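Local coordinates for protein geranyltranstransferase (Enterococcus faecalis, PDB 3P8L) that probably condenses isopentenyl diphosphate with geranyl diphosphate, in a magnesium-dependent reaction, to give farnesyl diphosphate and diphosphate, at residues Gln72-Ile83 and Leu189-Leu200; Val24-Tyr32 and Leu124-Leu134. All coordinates share one frame; numbering follows the deposited sequence. Where two conformers were deposited one is given.

Interaction 1: Gln72-Ile83 and Leu189-Leu200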
# COMPACT_ATOMS: atom_id res chain seq x y z
N GLN A 72 11.83 14.26 -8.74
CA GLN A 72 11.79 12.88 -8.21
C GLN A 72 12.24 12.74 -6.76
O GLN A 72 11.80 11.81 -6.08
CB GLN A 72 12.59 11.90 -9.08
CG GLN A 72 14.08 12.21 -9.20
CD GLN A 72 14.41 12.99 -10.46
OE1 GLN A 72 13.73 13.96 -10.81
NE2 GLN A 72 15.46 12.56 -11.15
N ASP A 73 13.11 13.64 -6.31
CA ASP A 73 13.53 13.67 -4.90
C ASP A 73 12.34 14.05 -4.02
O ASP A 73 12.10 13.41 -3.00
CB ASP A 73 14.69 14.62 -4.65
CG ASP A 73 15.89 14.36 -5.58
OD1 ASP A 73 16.57 15.33 -5.96
OD2 ASP A 73 16.12 13.20 -5.94
N TYR A 74 11.61 15.08 -4.44
CA TYR A 74 10.40 15.52 -3.74
C TYR A 74 9.30 14.48 -3.80
O TYR A 74 8.56 14.32 -2.83
CB TYR A 74 9.89 16.86 -4.26
CG TYR A 74 10.88 17.99 -4.08
CD1 TYR A 74 11.19 18.48 -2.82
CD2 TYR A 74 11.51 18.58 -5.19
CE1 TYR A 74 12.11 19.52 -2.65
CE2 TYR A 74 12.44 19.61 -5.04
CZ TYR A 74 12.73 20.07 -3.76
OH TYR A 74 13.62 21.09 -3.60
N GLN A 75 9.19 13.79 -4.94
CA GLN A 75 8.24 12.71 -5.13
C GLN A 75 8.49 11.54 -4.20
O GLN A 75 7.55 11.04 -3.57
CB GLN A 75 8.17 12.27 -6.60
CG GLN A 75 7.49 13.33 -7.47
CD GLN A 75 7.53 13.03 -8.95
OE1 GLN A 75 8.52 12.49 -9.45
NE2 GLN A 75 6.46 13.37 -9.65
N VAL A 76 9.76 11.11 -4.09
CA VAL A 76 10.16 10.05 -3.16
C VAL A 76 9.90 10.47 -1.70
O VAL A 76 9.40 9.66 -0.91
CB VAL A 76 11.64 9.61 -3.35
CG1 VAL A 76 12.10 8.62 -2.26
CG2 VAL A 76 11.83 8.93 -4.72
N ALA A 77 10.24 11.72 -1.37
CA ALA A 77 10.03 12.26 -0.03
C ALA A 77 8.53 12.26 0.32
O ALA A 77 8.17 11.88 1.42
CB ALA A 77 10.63 13.68 0.10
N ALA A 78 7.70 12.62 -0.65
CA ALA A 78 6.25 12.69 -0.50
C ALA A 78 5.60 11.31 -0.31
O ALA A 78 4.73 11.15 0.57
CB ALA A 78 5.65 13.44 -1.69
N SER A 79 6.05 10.34 -1.10
CA SER A 79 5.60 8.95 -0.98
C SER A 79 5.88 8.39 0.42
O SER A 79 4.99 7.79 1.05
CB SER A 79 6.27 8.07 -2.04
OG SER A 79 5.74 8.32 -3.33
N LEU A 80 7.09 8.62 0.92
CA LEU A 80 7.44 8.19 2.28
C LEU A 80 6.59 8.87 3.37
O LEU A 80 6.10 8.21 4.31
CB LEU A 80 8.94 8.44 2.53
CG LEU A 80 9.51 8.09 3.90
CD1 LEU A 80 9.31 6.62 4.22
CD2 LEU A 80 11.00 8.49 4.00
N GLU A 81 6.38 10.18 3.23
CA GLU A 81 5.55 10.90 4.18
C GLU A 81 4.06 10.47 4.13
O GLU A 81 3.38 10.51 5.16
CB GLU A 81 5.73 12.42 4.04
CG GLU A 81 5.06 13.24 5.15
CD GLU A 81 5.62 13.00 6.57
OE1 GLU A 81 6.53 12.16 6.81
OE2 GLU A 81 5.11 13.68 7.46
N MET A 82 3.61 10.02 2.96
CA MET A 82 2.28 9.42 2.78
C MET A 82 2.13 8.11 3.57
O MET A 82 1.08 7.90 4.21
CB MET A 82 1.90 9.25 1.28
CG MET A 82 1.69 10.62 0.51
SD MET A 82 1.52 10.43 -1.30
CE MET A 82 -0.09 9.65 -1.41
N ILE A 83 3.17 7.27 3.54
CA ILE A 83 3.22 6.04 4.32
C ILE A 83 3.15 6.38 5.80
O ILE A 83 2.34 5.81 6.54
CB ILE A 83 4.52 5.21 4.05
CG1 ILE A 83 4.57 4.65 2.63
CG2 ILE A 83 4.68 4.10 5.09
CD1 ILE A 83 3.63 3.50 2.35
N LEU A 189 11.45 2.68 8.29
CA LEU A 189 11.16 3.82 7.39
C LEU A 189 12.29 4.86 7.43
O LEU A 189 12.51 5.56 6.45
CB LEU A 189 9.82 4.52 7.74
CG LEU A 189 8.45 3.87 7.54
CD1 LEU A 189 7.34 4.92 7.78
CD2 LEU A 189 8.29 3.25 6.15
N ILE A 190 12.93 4.99 8.59
CA ILE A 190 14.11 5.88 8.76
C ILE A 190 15.22 5.33 7.87
O ILE A 190 15.86 6.10 7.14
CB ILE A 190 14.57 6.00 10.24
CG1 ILE A 190 13.45 6.54 11.14
CG2 ILE A 190 15.84 6.89 10.37
CD1 ILE A 190 12.91 7.88 10.73
N GLU A 191 15.41 4.00 7.92
CA GLU A 191 16.40 3.34 7.07
C GLU A 191 16.08 3.54 5.59
O GLU A 191 16.98 3.89 4.81
CB GLU A 191 16.57 1.86 7.44
CG GLU A 191 17.48 1.64 8.65
CD GLU A 191 17.22 0.33 9.36
OE1 GLU A 191 16.33 -0.42 8.92
OE2 GLU A 191 17.91 0.05 10.37
N PHE A 192 14.80 3.39 5.22
CA PHE A 192 14.39 3.69 3.85
C PHE A 192 14.77 5.12 3.46
O PHE A 192 15.23 5.35 2.35
CB PHE A 192 12.88 3.49 3.60
CG PHE A 192 12.46 3.91 2.22
CD1 PHE A 192 12.62 3.04 1.15
CD2 PHE A 192 11.98 5.20 1.97
CE1 PHE A 192 12.25 3.42 -0.13
CE2 PHE A 192 11.64 5.60 0.69
CZ PHE A 192 11.78 4.70 -0.37
N ALA A 193 14.54 6.10 4.35
CA ALA A 193 14.81 7.49 3.97
C ALA A 193 16.28 7.69 3.56
O ALA A 193 16.57 8.34 2.56
CB ALA A 193 14.45 8.44 5.09
N LEU A 194 17.19 7.11 4.34
CA LEU A 194 18.64 7.19 4.07
C LEU A 194 19.09 6.43 2.81
O LEU A 194 19.84 6.98 1.98
CB LEU A 194 19.45 6.75 5.30
CG LEU A 194 19.82 7.82 6.35
CD1 LEU A 194 20.87 8.77 5.81
CD2 LEU A 194 18.61 8.60 6.91
N ILE A 195 18.60 5.20 2.67
CA ILE A 195 18.75 4.39 1.46
C ILE A 195 18.28 5.13 0.24
O ILE A 195 19.02 5.23 -0.74
CB ILE A 195 17.99 3.02 1.58
CG1 ILE A 195 18.68 2.12 2.61
CG2 ILE A 195 17.87 2.30 0.23
CD1 ILE A 195 18.00 0.80 2.80
N ALA A 196 17.07 5.69 0.30
CA ALA A 196 16.53 6.44 -0.82
C ALA A 196 17.37 7.66 -1.16
O ALA A 196 17.58 7.95 -2.34
CB ALA A 196 15.07 6.85 -0.58
N GLY A 197 17.80 8.40 -0.14
CA GLY A 197 18.75 9.50 -0.32
C GLY A 197 19.99 9.07 -1.10
O GLY A 197 20.36 9.71 -2.08
N GLY A 198 20.59 7.95 -0.70
CA GLY A 198 21.72 7.34 -1.43
C GLY A 198 21.47 6.97 -2.88
O GLY A 198 22.32 7.20 -3.74
N VAL A 199 20.30 6.39 -3.15
CA VAL A 199 19.92 5.95 -4.48
C VAL A 199 19.66 7.15 -5.38
O VAL A 199 20.08 7.19 -6.55
CB VAL A 199 18.69 5.01 -4.40
CG1 VAL A 199 18.08 4.75 -5.76
CG2 VAL A 199 19.07 3.71 -3.73
N LEU A 200 18.97 8.15 -4.82
CA LEU A 200 18.71 9.39 -5.53
C LEU A 200 19.99 10.13 -5.89
O LEU A 200 20.04 10.81 -6.91
CB LEU A 200 17.77 10.31 -4.71
CG LEU A 200 16.34 9.78 -4.50
CD1 LEU A 200 15.58 10.61 -3.45
CD2 LEU A 200 15.57 9.75 -5.79

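Interaction 2: Val24-Tyr32 and Leu124-Leu134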
# COMPACT_ATOMS: atom_id res chain seq x y z
N VAL A 24 3.69 18.40 -3.44
CA VAL A 24 3.57 17.13 -4.18
C VAL A 24 2.45 16.24 -3.59
O VAL A 24 1.59 15.74 -4.32
CB VAL A 24 4.92 16.39 -4.30
CG1 VAL A 24 4.73 14.97 -4.86
CG2 VAL A 24 5.90 17.20 -5.21
N MET A 25 2.44 16.13 -2.26
CA MET A 25 1.47 15.29 -1.54
C MET A 25 0.06 15.80 -1.79
O MET A 25 -0.81 15.04 -2.22
CB MET A 25 1.75 15.30 -0.03
CG MET A 25 2.97 14.53 0.42
SD MET A 25 3.22 14.65 2.20
CE MET A 25 2.05 13.48 2.71
N VAL A 26 -0.14 17.09 -1.55
CA VAL A 26 -1.46 17.71 -1.65
C VAL A 26 -1.99 17.65 -3.09
O VAL A 26 -3.15 17.26 -3.31
CB VAL A 26 -1.44 19.16 -1.06
CG1 VAL A 26 -2.62 19.99 -1.54
CG2 VAL A 26 -1.37 19.13 0.46
N ASP A 27 -1.14 18.00 -4.06
CA ASP A 27 -1.53 17.95 -5.47
C ASP A 27 -1.86 16.54 -5.87
O ASP A 27 -2.83 16.34 -6.57
CB ASP A 27 -0.42 18.43 -6.43
CG ASP A 27 -0.14 19.93 -6.32
OD1 ASP A 27 -0.91 20.64 -5.67
OD2 ASP A 27 0.87 20.40 -6.88
N PHE A 28 -1.05 15.57 -5.42
CA PHE A 28 -1.29 14.17 -5.76
C PHE A 28 -2.63 13.68 -5.23
O PHE A 28 -3.36 13.01 -5.95
CB PHE A 28 -0.16 13.22 -5.33
CG PHE A 28 -0.33 11.84 -5.87
CD1 PHE A 28 -0.83 10.82 -5.07
CD2 PHE A 28 -0.06 11.59 -7.20
CE1 PHE A 28 -1.04 9.56 -5.59
CE2 PHE A 28 -0.26 10.31 -7.74
CZ PHE A 28 -0.75 9.30 -6.93
N ILE A 29 -2.94 14.03 -3.98
CA ILE A 29 -4.20 13.60 -3.37
C ILE A 29 -5.40 14.29 -4.05
O ILE A 29 -6.39 13.64 -4.36
CB ILE A 29 -4.21 13.80 -1.82
CG1 ILE A 29 -3.62 12.59 -1.12
CG2 ILE A 29 -5.63 13.95 -1.28
CD1 ILE A 29 -2.14 12.65 -0.89
N ALA A 30 -5.29 15.59 -4.31
CA ALA A 30 -6.38 16.35 -4.95
C ALA A 30 -6.65 15.87 -6.37
O ALA A 30 -7.80 15.79 -6.79
CB ALA A 30 -6.07 17.85 -4.94
N GLU A 31 -5.60 15.51 -7.10
CA GLU A 31 -5.76 15.14 -8.49
C GLU A 31 -6.08 13.65 -8.73
O GLU A 31 -6.77 13.33 -9.68
CB GLU A 31 -4.53 15.57 -9.30
CG GLU A 31 -4.39 17.11 -9.44
CD GLU A 31 -2.96 17.59 -9.75
OE1 GLU A 31 -2.16 16.82 -10.34
OE2 GLU A 31 -2.63 18.75 -9.41
N TYR A 32 -5.61 12.75 -7.87
CA TYR A 32 -5.79 11.31 -8.11
C TYR A 32 -6.75 10.66 -7.11
O TYR A 32 -6.61 9.49 -6.77
CB TYR A 32 -4.44 10.58 -8.09
CG TYR A 32 -3.55 10.81 -9.30
CD1 TYR A 32 -2.91 12.05 -9.51
CD2 TYR A 32 -3.32 9.79 -10.22
CE1 TYR A 32 -2.11 12.26 -10.62
CE2 TYR A 32 -2.51 9.99 -11.34
CZ TYR A 32 -1.91 11.22 -11.53
OH TYR A 32 -1.10 11.41 -12.62
N LEU A 124 -4.03 6.43 1.46
CA LEU A 124 -2.72 7.00 1.58
C LEU A 124 -1.62 5.97 1.36
O LEU A 124 -0.63 6.28 0.69
CB LEU A 124 -2.55 7.77 2.89
CG LEU A 124 -3.15 9.19 2.86
CD1 LEU A 124 -3.33 9.65 4.29
CD2 LEU A 124 -2.27 10.18 2.09
N LEU A 125 -1.77 4.78 1.97
CA LEU A 125 -0.89 3.64 1.72
C LEU A 125 -0.79 3.30 0.21
O LEU A 125 0.32 3.25 -0.32
CB LEU A 125 -1.31 2.39 2.52
CG LEU A 125 -0.57 1.06 2.30
CD1 LEU A 125 0.94 1.21 2.37
CD2 LEU A 125 -0.98 0.03 3.37
N THR A 126 -1.93 3.09 -0.46
CA THR A 126 -1.93 2.77 -1.89
C THR A 126 -1.38 3.94 -2.71
O THR A 126 -0.63 3.76 -3.69
CB THR A 126 -3.36 2.41 -2.40
OG1 THR A 126 -3.96 1.45 -1.52
CG2 THR A 126 -3.31 1.79 -3.80
N GLY A 127 -1.74 5.15 -2.27
CA GLY A 127 -1.28 6.40 -2.89
C GLY A 127 0.22 6.58 -2.89
O GLY A 127 0.79 7.07 -3.85
N ALA A 128 0.86 6.21 -1.79
CA ALA A 128 2.32 6.28 -1.70
C ALA A 128 2.99 5.45 -2.82
O ALA A 128 3.93 5.94 -3.48
CB ALA A 128 2.75 5.79 -0.36
N PHE A 129 2.50 4.23 -3.02
CA PHE A 129 2.98 3.37 -4.10
C PHE A 129 2.56 3.91 -5.46
O PHE A 129 3.35 3.86 -6.39
CB PHE A 129 2.59 1.89 -3.89
CG PHE A 129 3.37 1.25 -2.79
CD1 PHE A 129 4.70 0.86 -2.99
CD2 PHE A 129 2.84 1.13 -1.53
CE1 PHE A 129 5.44 0.32 -1.96
CE2 PHE A 129 3.58 0.59 -0.48
CZ PHE A 129 4.88 0.19 -0.70
N GLN A 130 1.36 4.48 -5.57
CA GLN A 130 0.98 5.06 -6.86
C GLN A 130 1.89 6.23 -7.28
O GLN A 130 2.40 6.25 -8.41
CB GLN A 130 -0.49 5.50 -6.90
CG GLN A 130 -0.93 5.88 -8.31
CD GLN A 130 -2.42 6.16 -8.44
OE1 GLN A 130 -3.11 6.41 -7.46
NE2 GLN A 130 -2.91 6.14 -9.67
N LEU A 131 2.08 7.19 -6.37
CA LEU A 131 2.97 8.31 -6.62
C LEU A 131 4.38 7.86 -7.05
O LEU A 131 4.88 8.31 -8.08
CB LEU A 131 3.04 9.27 -5.42
CG LEU A 131 4.05 10.43 -5.58
CD1 LEU A 131 3.72 11.34 -6.78
CD2 LEU A 131 4.19 11.24 -4.29
N LEU A 132 4.98 6.97 -6.27
CA LEU A 132 6.29 6.40 -6.60
C LEU A 132 6.35 5.71 -7.98
O LEU A 132 7.32 5.90 -8.74
CB LEU A 132 6.75 5.47 -5.47
CG LEU A 132 8.23 5.08 -5.38
CD1 LEU A 132 9.15 6.32 -5.40
CD2 LEU A 132 8.48 4.28 -4.10
N SER A 133 5.29 4.97 -8.33
CA SER A 133 5.14 4.31 -9.64
C SER A 133 5.03 5.30 -10.81
O SER A 133 5.48 5.00 -11.94
CB SER A 133 3.93 3.36 -9.63
OG SER A 133 2.73 4.05 -9.86
N LEU A 134 4.45 6.47 -10.54
CA LEU A 134 4.30 7.53 -11.52
C LEU A 134 5.39 8.62 -11.45
O LEU A 134 5.29 9.62 -12.15
CB LEU A 134 2.92 8.18 -11.37
CG LEU A 134 1.72 7.31 -11.77
CD1 LEU A 134 0.45 7.88 -11.17
CD2 LEU A 134 1.60 7.18 -13.31

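Interaction 1: Gln72-Ile83 and Leu189-Leu200
D73 splits its carboxylate between two surroundings: OD1 turns back to E70, just before the segment, accepting its backbone N-H, while OD2 faces the apolar L200, 3.5 Å from L200 CD2. OD2 is buried here with no polar partner in the model, probably unfavourable for a charge; a long, weak ion pair of OD1 with K67 may offset it in part. Beyond this end the two antiparallel helices, at 166°, meet through hydrocarbon alone. V76 reaches L200 tip to tip, and its CG1, trans to the backbone N (chi1 173°), lies 3.8 Å from A196 CB. The alanine methyl is short enough to sit beneath the rim of one face of the F192 ring as well. L80 then forks: CD1 comes obliquely to the phenyl ring, 3.8 Å from F192 CD2, and CD2 lies in the plane of that ring at its edge while packing 3.6 Å from A193 CB, small enough to admit a leucine branch. I83 CG2 crosses to L189 CD2 at 3.9 Å. Without a hydrogen bond between the segments, cohesion probably comes mainly from close fit and the exclusion of water, with D73 the polar exception.

Interaction 2: Val24-Tyr32 and Leu124-Leu134
F28 is the bump and segment 124-134 supplies the hollow. The F28 ring lies flat on L131 in the gap over G127, bordered by Q130 and L134. With CG anti to the backbone N (chi1 -171°), the ring is carried toward the other helix. L131 CB stands over the centre of one face, 3.9 Å from the centroid of the F28 ring and only 4° off the normal, a clear CH-pi contact. Y32 CB backs the opposite face. G127 has no side chain to obstruct the ring, and F28 CE1 comes to 3.5 Å from G127 O. Q130 borders the ring in its plane, CG 3.7 Å from F28 CZ; its extended chain carries the amide almost perpendicular to the phenyl, and NE2 hydrogen-bonds to OE1 of Q156 of the second subunit. At the rim L134 CD1 fits against the phenol, 3.6 Å from Y32 CE2, while V24 CG1 meets L131 CD2 at 3.8 Å on the other flank. The helix axes cross steeply, at 105°, which confines the contact to a compact patch. The result is a steeply crossed helix pair, placing the N-terminal helix 13-31 across a dimer-interface helix of the all-alpha isoprenoid synthase fold.

In the fold
Helix 71-92 stands between the two contacts. One side of it meets helix 175-200 in interaction 1, whose centre is about 8 Å from the centre of the chain; elsewhere on its surface A78 touches V24 and M25, and S79 OG probably hydrogen-bonds to A128 O, binding it to both helices of interaction 2. Both contacts are buried, but interaction 2 lies farther out, its centre about 17 Å from that of the chain, with partly exposed residues at its margin. Interaction 1 is mostly aliphatic, with one ring, F192, whereas interaction 2 is centred on F28 and adds the Q130 amide, whose partner belongs to the second subunit. Helix 114-133 also carries F129, whose ring meets F129 of that subunit.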